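Local atomic coordinates of diguanylate cyclase (Pseudomonas aeruginosa, PDB entry 5M3C), a protein that joins a GGDEF domain, holding guanosine-5'-triphosphate and calcium, to an EAL domain with its own calcium, a pairing known from bacterial signalling proteins. Residues Leu351-Ser356 with Ala373-Gly378; Glu388-Glu393 with Ser397-Glu402. One frame throughout, in Å; residues are numbered along the deposited sequence.

Both contacts belong to the EAL domain and follow one another along the chain, neither nested nor crossed. Coming from the N terminus, interaction 1 is reached first: strand 350-353 runs out through helix 355-358, and helix 365-380 returns to lie against the strand, closing a loop of 16 residues. After strand 384-387 the chain enters interaction 2, a much tighter closure in which the loop after that strand folds against the helix that follows it, 393-401, with three residues between the segments. Their centres are about 12 Å apart, and they touch: Glu388 packs on Lys352 and Ile353, while Ile375 meets the backbone of Glu402.

Interaction 1: Leu351-Ser356 with Ala373-Gly378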
ATOM      1  N   LEU B 351     -13.849 -16.307   4.331  1.00 62.04           N
ATOM      2  CA  LEU B 351     -13.822 -14.957   3.776  1.00 62.76           C
ATOM      3  C   LEU B 351     -14.901 -14.131   4.476  1.00 63.76           C
ATOM      4  O   LEU B 351     -16.094 -14.393   4.313  1.00 64.55           O
ATOM      5  CB  LEU B 351     -14.073 -15.007   2.262  1.00 63.30           C
ATOM      6  CG  LEU B 351     -14.024 -13.729   1.407  1.00 62.67           C
ATOM      7  CD1 LEU B 351     -15.021 -12.678   1.876  1.00 62.27           C
ATOM      8  CD2 LEU B 351     -12.622 -13.150   1.374  1.00 62.19           C
ATOM      9  N   LYS B 352     -14.488 -13.136   5.255  1.00 63.55           N
ATOM     10  CA  LYS B 352     -15.447 -12.349   6.027  1.00 63.39           C
ATOM     11  C   LYS B 352     -15.784 -11.011   5.365  1.00 63.05           C
ATOM     12  O   LYS B 352     -14.930 -10.129   5.238  1.00 62.24           O
ATOM     13  CB  LYS B 352     -14.921 -12.124   7.444  1.00 64.15           C
ATOM     14  CG  LYS B 352     -14.414 -13.394   8.111  1.00 64.39           C
ATOM     15  CD  LYS B 352     -14.422 -13.282   9.626  1.00 64.68           C
ATOM     16  CE  LYS B 352     -15.839 -13.327  10.177  1.00 65.06           C
ATOM     17  NZ  LYS B 352     -15.865 -13.366  11.664  1.00 65.44           N
ATOM     18  N   ILE B 353     -17.043 -10.867   4.957  1.00 63.13           N
ATOM     19  CA  ILE B 353     -17.503  -9.655   4.285  1.00 63.57           C
ATOM     20  C   ILE B 353     -17.618  -8.507   5.281  1.00 65.13           C
ATOM     21  O   ILE B 353     -18.306  -8.629   6.292  1.00 67.51           O
ATOM     22  CB  ILE B 353     -18.877  -9.860   3.618  1.00 62.32           C
ATOM     23  CG1 ILE B 353     -18.867 -11.121   2.749  1.00 62.21           C
ATOM     24  CG2 ILE B 353     -19.249  -8.636   2.792  1.00 61.74           C
ATOM     25  CD1 ILE B 353     -20.187 -11.410   2.066  1.00 62.51           C
ATOM     26  N   ASP B 354     -16.952  -7.396   4.983  1.00 65.46           N
ATOM     27  CA  ASP B 354     -16.933  -6.233   5.872  1.00 65.41           C
ATOM     28  C   ASP B 354     -18.339  -5.767   6.252  1.00 65.06           C
ATOM     29  O   ASP B 354     -19.283  -5.904   5.474  1.00 65.72           O
ATOM     30  CB  ASP B 354     -16.172  -5.079   5.215  1.00 66.22           C
ATOM     31  CG  ASP B 354     -15.849  -3.960   6.190  1.00 66.12           C
ATOM     32  OD1 ASP B 354     -15.096  -4.208   7.155  1.00 65.66           O
ATOM     33  OD2 ASP B 354     -16.340  -2.831   5.984  1.00 65.49           O
ATOM     34  N   LYS B 355     -18.460  -5.203   7.449  1.00 65.19           N
ATOM     35  CA  LYS B 355     -19.749  -4.780   7.991  1.00 65.78           C
ATOM     36  C   LYS B 355     -20.365  -3.614   7.219  1.00 65.24           C
ATOM     37  O   LYS B 355     -21.566  -3.365   7.322  1.00 66.95           O
ATOM     38  CB  LYS B 355     -19.597  -4.392   9.466  1.00 65.47           C
ATOM     39  N   SER B 356     -19.548  -2.902   6.451  1.00 63.87           N
ATOM     40  CA  SER B 356     -20.022  -1.727   5.725  1.00 64.03           C
ATOM     41  C   SER B 356     -20.971  -2.094   4.579  1.00 63.56           C
ATOM     42  O   SER B 356     -21.937  -1.378   4.310  1.00 62.54           O
ATOM     43  CB  SER B 356     -18.837  -0.922   5.186  1.00 64.16           C
ATOM     44  OG  SER B 356     -18.078  -1.677   4.256  1.00 64.60           O
ATOM     45  N   ALA B 373     -20.978  -9.529  -5.400  1.00 62.02           N
ATOM     46  CA  ALA B 373     -19.692  -9.776  -6.042  1.00 62.34           C
ATOM     47  C   ALA B 373     -18.769 -10.607  -5.156  1.00 62.38           C
ATOM     48  O   ALA B 373     -18.177 -11.587  -5.606  1.00 62.98           O
ATOM     49  CB  ALA B 373     -19.025  -8.457  -6.395  1.00 62.48           C
ATOM     50  N   ILE B 374     -18.651 -10.207  -3.897  1.00 62.27           N
ATOM     51  CA  ILE B 374     -17.784 -10.888  -2.944  1.00 62.32           C
ATOM     52  C   ILE B 374     -18.170 -12.354  -2.775  1.00 63.27           C
ATOM     53  O   ILE B 374     -17.300 -13.217  -2.673  1.00 63.25           O
ATOM     54  CB  ILE B 374     -17.829 -10.208  -1.564  1.00 61.93           C
ATOM     55  CG1 ILE B 374     -17.262  -8.792  -1.652  1.00 62.13           C
ATOM     56  CG2 ILE B 374     -17.043 -11.016  -0.546  1.00 61.55           C
ATOM     57  CD1 ILE B 374     -17.402  -8.002  -0.370  1.00 62.82           C
ATOM     58  N   ILE B 375     -19.469 -12.631  -2.732  1.00 64.75           N
ATOM     59  CA  ILE B 375     -19.947 -14.005  -2.603  1.00 65.77           C
ATOM     60  C   ILE B 375     -19.499 -14.817  -3.811  1.00 66.34           C
ATOM     61  O   ILE B 375     -18.915 -15.895  -3.667  1.00 65.46           O
ATOM     62  CB  ILE B 375     -21.483 -14.066  -2.469  1.00 65.99           C
ATOM     63  CG1 ILE B 375     -21.923 -13.456  -1.133  1.00 65.53           C
ATOM     64  CG2 ILE B 375     -21.972 -15.505  -2.576  1.00 65.44           C
ATOM     65  CD1 ILE B 375     -23.402 -13.145  -1.051  1.00 65.22           C
ATOM     66  N   ALA B 376     -19.767 -14.285  -5.001  1.00 68.08           N
ATOM     67  CA  ALA B 376     -19.364 -14.934  -6.246  1.00 70.09           C
ATOM     68  C   ALA B 376     -17.852 -15.146  -6.274  1.00 70.52           C
ATOM     69  O   ALA B 376     -17.362 -16.165  -6.764  1.00 70.27           O
ATOM     70  CB  ALA B 376     -19.805 -14.100  -7.442  1.00 70.29           C
ATOM     71  N   LEU B 377     -17.120 -14.174  -5.738  1.00 71.10           N
ATOM     72  CA  LEU B 377     -15.664 -14.239  -5.681  1.00 71.16           C
ATOM     73  C   LEU B 377     -15.212 -15.362  -4.755  1.00 70.50           C
ATOM     74  O   LEU B 377     -14.423 -16.220  -5.144  1.00 70.77           O
ATOM     75  CB  LEU B 377     -15.095 -12.904  -5.195  1.00 71.35           C
ATOM     76  CG  LEU B 377     -13.672 -12.568  -5.650  1.00 72.19           C
ATOM     77  CD1 LEU B 377     -13.240 -11.225  -5.084  1.00 72.20           C
ATOM     78  CD2 LEU B 377     -12.688 -13.654  -5.250  1.00 72.60           C
ATOM     79  N   GLY B 378     -15.715 -15.350  -3.527  1.00 69.32           N
ATOM     80  CA  GLY B 378     -15.377 -16.373  -2.549  1.00 69.02           C
ATOM     81  C   GLY B 378     -15.744 -17.764  -3.028  1.00 68.62           C
ATOM     82  O   GLY B 378     -14.946 -18.698  -2.913  1.00 66.39           O
TER
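Asp354 OD2 is gripped twice by Ser356 at the turn where the strand gives way to a short helix. Ser356 OG donates to the anti lone pair of Asp354 OD2 over 2.7 Å, while Ser356 N reaches Asp354 OD2 at 3.2 Å from well above the carboxylate plane, 61° out of it. With Asp354 at the N-cap, this second bond caps the start of helix 355-358.

Just before this turn the contact itself is wholly apolar. Ile374 is its centre. Ile374 CG2 lies between Leu351 CD1, at 3.6 Å, and Ile353 CG1, the Leu351 and Ile374 side chains crossing at about a right angle; Ile374 CD1, at the end of the longer branch, reaches Ile353 CG2 at 3.7 Å. Leu351 gets there because its CG lies anti to the backbone N (chi1 -177°). Ile353 CD1 also brushes Ile375 CG1 at 4.2 Å.

Lys352, between the two touching residues, points the other way and forms a salt bridge with Glu301, a ligand of the bound calcium. The short segments 351-353 and 373-378 run almost exactly antiparallel, as in a beta-alpha-beta crossover of a TIM-barrel-like fold: helix 365-380 covers strand 350-353, which lies between strands 327-333 and 384-387, while Ala373, Ala376 and Leu377 pack on the second subunit.

Interaction 2: Glu388-Glu393 with Ser397-Glu402; sequences EGVETE and SFLTHE
Ser397 holds the carbonyl oxygen of Glu393 with two donors. Ser397 N makes the helical bond to Glu393 O at 2.8 Å, nearly along the C=O axis, and the hydroxyl adds a second bond, Ser397 OG to Glu393 O at 3.0 Å. The hydroxyl comes in from above the carbonyl plane, 43° out of it. What puts it there is chi1 of -65°, which sets OG beside the residue's own backbone N, facing back down the first turn. That turn starts at Thr392, the N-cap, whose OG1 bonds to Gln395 N.

Phe398 turns away from the loop, toward helix 365-380, where Ala368 and Arg372 meet it; one face of its ring carries Glu402 CG, offset toward the rim.

Leu399 points back to the loop. Leu399 CD1 and Val390 CG2 reach toward each other tip to tip, 3.9 Å apart, and both side chains also rest on Ile407 of strand 406-417. In this TIM-barrel-like domain helix 393-401 follows strand 384-387 and precedes strand 406-417; backbone bonds from Val390 to Gln408 and Val411 tie the loop to that last strand.

Thr400 and His401 continue the helix on its exposed side. Their backbone N atoms share Ser397 O, at 2.8 Å from Thr400 N and 3.2 Å from His401 N, and Thr400 OG1 bonds to Gln396 O. At Glu402 the backbone leaves helical geometry, after a weak bond from its N to Phe398 O.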
ATOM      1  N   GLU B 388     -20.629 -10.592   7.995  1.00 77.75           N
ATOM      2  CA  GLU B 388     -20.382 -10.146   9.363  1.00 79.62           C
ATOM      3  C   GLU B 388     -21.150  -8.867   9.673  1.00 78.59           C
ATOM      4  O   GLU B 388     -21.297  -7.994   8.817  1.00 77.89           O
ATOM      5  CB  GLU B 388     -18.882  -9.938   9.606  1.00 81.56           C
ATOM      6  CG  GLU B 388     -18.389  -8.518   9.364  1.00 83.60           C
ATOM      7  CD  GLU B 388     -16.879  -8.394   9.473  1.00 85.70           C
ATOM      8  OE1 GLU B 388     -16.189  -9.439   9.484  1.00 85.86           O
ATOM      9  OE2 GLU B 388     -16.381  -7.250   9.546  1.00 86.74           O
ATOM     10  N   GLY B 389     -21.638  -8.768  10.906  1.00 77.61           N
ATOM     11  CA  GLY B 389     -22.382  -7.595  11.347  1.00 77.68           C
ATOM     12  C   GLY B 389     -23.783  -7.564  10.771  1.00 77.84           C
ATOM     13  O   GLY B 389     -24.223  -6.545  10.237  1.00 77.49           O
ATOM     14  N   VAL B 390     -24.486  -8.687  10.878  1.00 78.29           N
ATOM     15  CA  VAL B 390     -25.856  -8.779  10.390  1.00 78.71           C
ATOM     16  C   VAL B 390     -26.831  -8.324  11.469  1.00 80.04           C
ATOM     17  O   VAL B 390     -26.946  -8.950  12.526  1.00 79.47           O
ATOM     18  CB  VAL B 390     -26.197 -10.210   9.955  1.00 77.98           C
ATOM     19  CG1 VAL B 390     -27.598 -10.265   9.369  1.00 78.02           C
ATOM     20  CG2 VAL B 390     -25.176 -10.697   8.942  1.00 77.57           C
ATOM     21  N   GLU B 391     -27.537  -7.232  11.194  1.00 82.53           N
ATOM     22  CA  GLU B 391     -28.381  -6.594  12.198  1.00 84.50           C
ATOM     23  C   GLU B 391     -29.876  -6.820  11.956  1.00 86.15           C
ATOM     24  O   GLU B 391     -30.597  -7.231  12.866  1.00 87.67           O
ATOM     25  CB  GLU B 391     -28.066  -5.094  12.267  1.00 84.05           C
ATOM     26  CG  GLU B 391     -26.690  -4.791  12.843  1.00 84.23           C
ATOM     27  CD  GLU B 391     -26.417  -3.305  12.994  1.00 84.56           C
ATOM     28  OE1 GLU B 391     -27.282  -2.493  12.604  1.00 84.22           O
ATOM     29  OE2 GLU B 391     -25.336  -2.949  13.506  1.00 84.70           O
ATOM     30  N   THR B 392     -30.337  -6.568  10.734  1.00 86.35           N
ATOM     31  CA  THR B 392     -31.769  -6.605  10.438  1.00 86.85           C
ATOM     32  C   THR B 392     -32.196  -7.886   9.717  1.00 87.99           C
ATOM     33  O   THR B 392     -31.374  -8.578   9.118  1.00 85.99           O
ATOM     34  CB  THR B 392     -32.192  -5.381   9.605  1.00 85.50           C
ATOM     35  OG1 THR B 392     -31.996  -5.652   8.213  1.00 85.12           O
ATOM     36  N   GLU B 393     -33.490  -8.191   9.785  1.00 91.59           N
ATOM     37  CA  GLU B 393     -34.037  -9.399   9.169  1.00 93.88           C
ATOM     38  C   GLU B 393     -33.992  -9.297   7.650  1.00 92.10           C
ATOM     39  O   GLU B 393     -33.704 -10.278   6.960  1.00 92.76           O
ATOM     40  CB  GLU B 393     -35.480  -9.634   9.629  1.00 97.05           C
ATOM     41  CG  GLU B 393     -36.107 -10.915   9.094  1.00 99.44           C
ATOM     42  CD  GLU B 393     -35.385 -12.166   9.562  1.00102.18           C
ATOM     43  OE1 GLU B 393     -34.585 -12.077  10.519  1.00104.26           O
ATOM     44  OE2 GLU B 393     -35.619 -13.243   8.975  1.00104.12           O
ATOM     45  N   SER B 397     -32.404 -11.889   5.065  1.00 81.03           N
ATOM     46  CA  SER B 397     -33.187 -12.377   3.933  1.00 82.73           C
ATOM     47  C   SER B 397     -32.362 -12.259   2.656  1.00 83.28           C
ATOM     48  O   SER B 397     -32.073 -13.260   1.998  1.00 84.16           O
ATOM     49  CB  SER B 397     -34.493 -11.587   3.794  1.00 83.47           C
ATOM     50  OG  SER B 397     -35.341 -11.789   4.913  1.00 83.31           O
ATOM     51  N   PHE B 398     -31.975 -11.031   2.323  1.00 83.19           N
ATOM     52  CA  PHE B 398     -31.159 -10.758   1.142  1.00 83.85           C
ATOM     53  C   PHE B 398     -30.032 -11.775   1.007  1.00 84.58           C
ATOM     54  O   PHE B 398     -29.917 -12.466  -0.005  1.00 86.99           O
ATOM     55  CB  PHE B 398     -30.567  -9.349   1.232  1.00 83.97           C
ATOM     56  CG  PHE B 398     -29.685  -8.979   0.069  1.00 83.91           C
ATOM     57  CD1 PHE B 398     -28.406  -9.501  -0.047  1.00 83.29           C
ATOM     58  CD2 PHE B 398     -30.131  -8.093  -0.901  1.00 84.12           C
ATOM     59  CE1 PHE B 398     -27.595  -9.153  -1.110  1.00 83.06           C
ATOM     60  CE2 PHE B 398     -29.324  -7.742  -1.966  1.00 83.14           C
ATOM     61  CZ  PHE B 398     -28.054  -8.273  -2.072  1.00 83.02           C
ATOM     62  N   LEU B 399     -29.206 -11.861   2.043  1.00 83.83           N
ATOM     63  CA  LEU B 399     -28.037 -12.731   2.028  1.00 84.51           C
ATOM     64  C   LEU B 399     -28.385 -14.169   1.650  1.00 86.19           C
ATOM     65  O   LEU B 399     -27.552 -14.882   1.087  1.00 86.43           O
ATOM     66  CB  LEU B 399     -27.337 -12.699   3.389  1.00 84.49           C
ATOM     67  CG  LEU B 399     -26.630 -11.383   3.726  1.00 84.21           C
ATOM     68  CD1 LEU B 399     -26.277 -11.311   5.203  1.00 83.21           C
ATOM     69  CD2 LEU B 399     -25.387 -11.197   2.869  1.00 83.46           C
ATOM     70  N   THR B 400     -29.609 -14.594   1.951  1.00 88.16           N
ATOM     71  CA  THR B 400     -30.023 -15.969   1.671  1.00 88.64           C
ATOM     72  C   THR B 400     -30.423 -16.155   0.208  1.00 88.16           C
ATOM     73  O   THR B 400     -30.104 -17.177  -0.402  1.00 86.05           O
ATOM     74  CB  THR B 400     -31.187 -16.407   2.580  1.00 88.03           C
ATOM     75  OG1 THR B 400     -30.901 -16.041   3.936  1.00 87.25           O
ATOM     76  CG2 THR B 400     -31.392 -17.916   2.496  1.00 87.58           C
ATOM     77  N   HIS B 401     -31.116 -15.167  -0.352  1.00 89.43           N
ATOM     78  CA  HIS B 401     -31.525 -15.217  -1.755  1.00 90.60           C
ATOM     79  C   HIS B 401     -30.327 -15.018  -2.682  1.00 89.52           C
ATOM     80  O   HIS B 401     -30.408 -15.306  -3.877  1.00 90.31           O
ATOM     81  CB  HIS B 401     -32.580 -14.147  -2.058  1.00 92.87           C
ATOM     82  CG  HIS B 401     -33.846 -14.299  -1.269  1.00 95.10           C
ATOM     83  ND1 HIS B 401     -34.757 -15.305  -1.505  1.00 96.21           N
ATOM     84  CD2 HIS B 401     -34.358 -13.558  -0.257  1.00 95.51           C
ATOM     85  CE1 HIS B 401     -35.771 -15.184  -0.668  1.00 95.80           C
ATOM     86  NE2 HIS B 401     -35.554 -14.132   0.100  1.00 95.02           N
ATOM     87  N   GLU B 402     -29.223 -14.519  -2.129  1.00 86.86           N
ATOM     88  CA  GLU B 402     -28.017 -14.248  -2.910  1.00 84.31           C
ATOM     89  C   GLU B 402     -26.924 -15.289  -2.669  1.00 82.66           C
ATOM     90  O   GLU B 402     -25.790 -15.125  -3.119  1.00 82.00           O
ATOM     91  CB  GLU B 402     -27.485 -12.849  -2.598  1.00 83.76           C
ATOM     92  CG  GLU B 402     -28.462 -11.732  -2.928  1.00 84.09           C
ATOM     93  CD  GLU B 402     -28.805 -11.666  -4.404  1.00 83.64           C
ATOM     94  OE1 GLU B 402     -29.792 -10.986  -4.757  1.00 82.80           O
ATOM     95  OE2 GLU B 402     -28.086 -12.290  -5.214  1.00 84.07           O
TER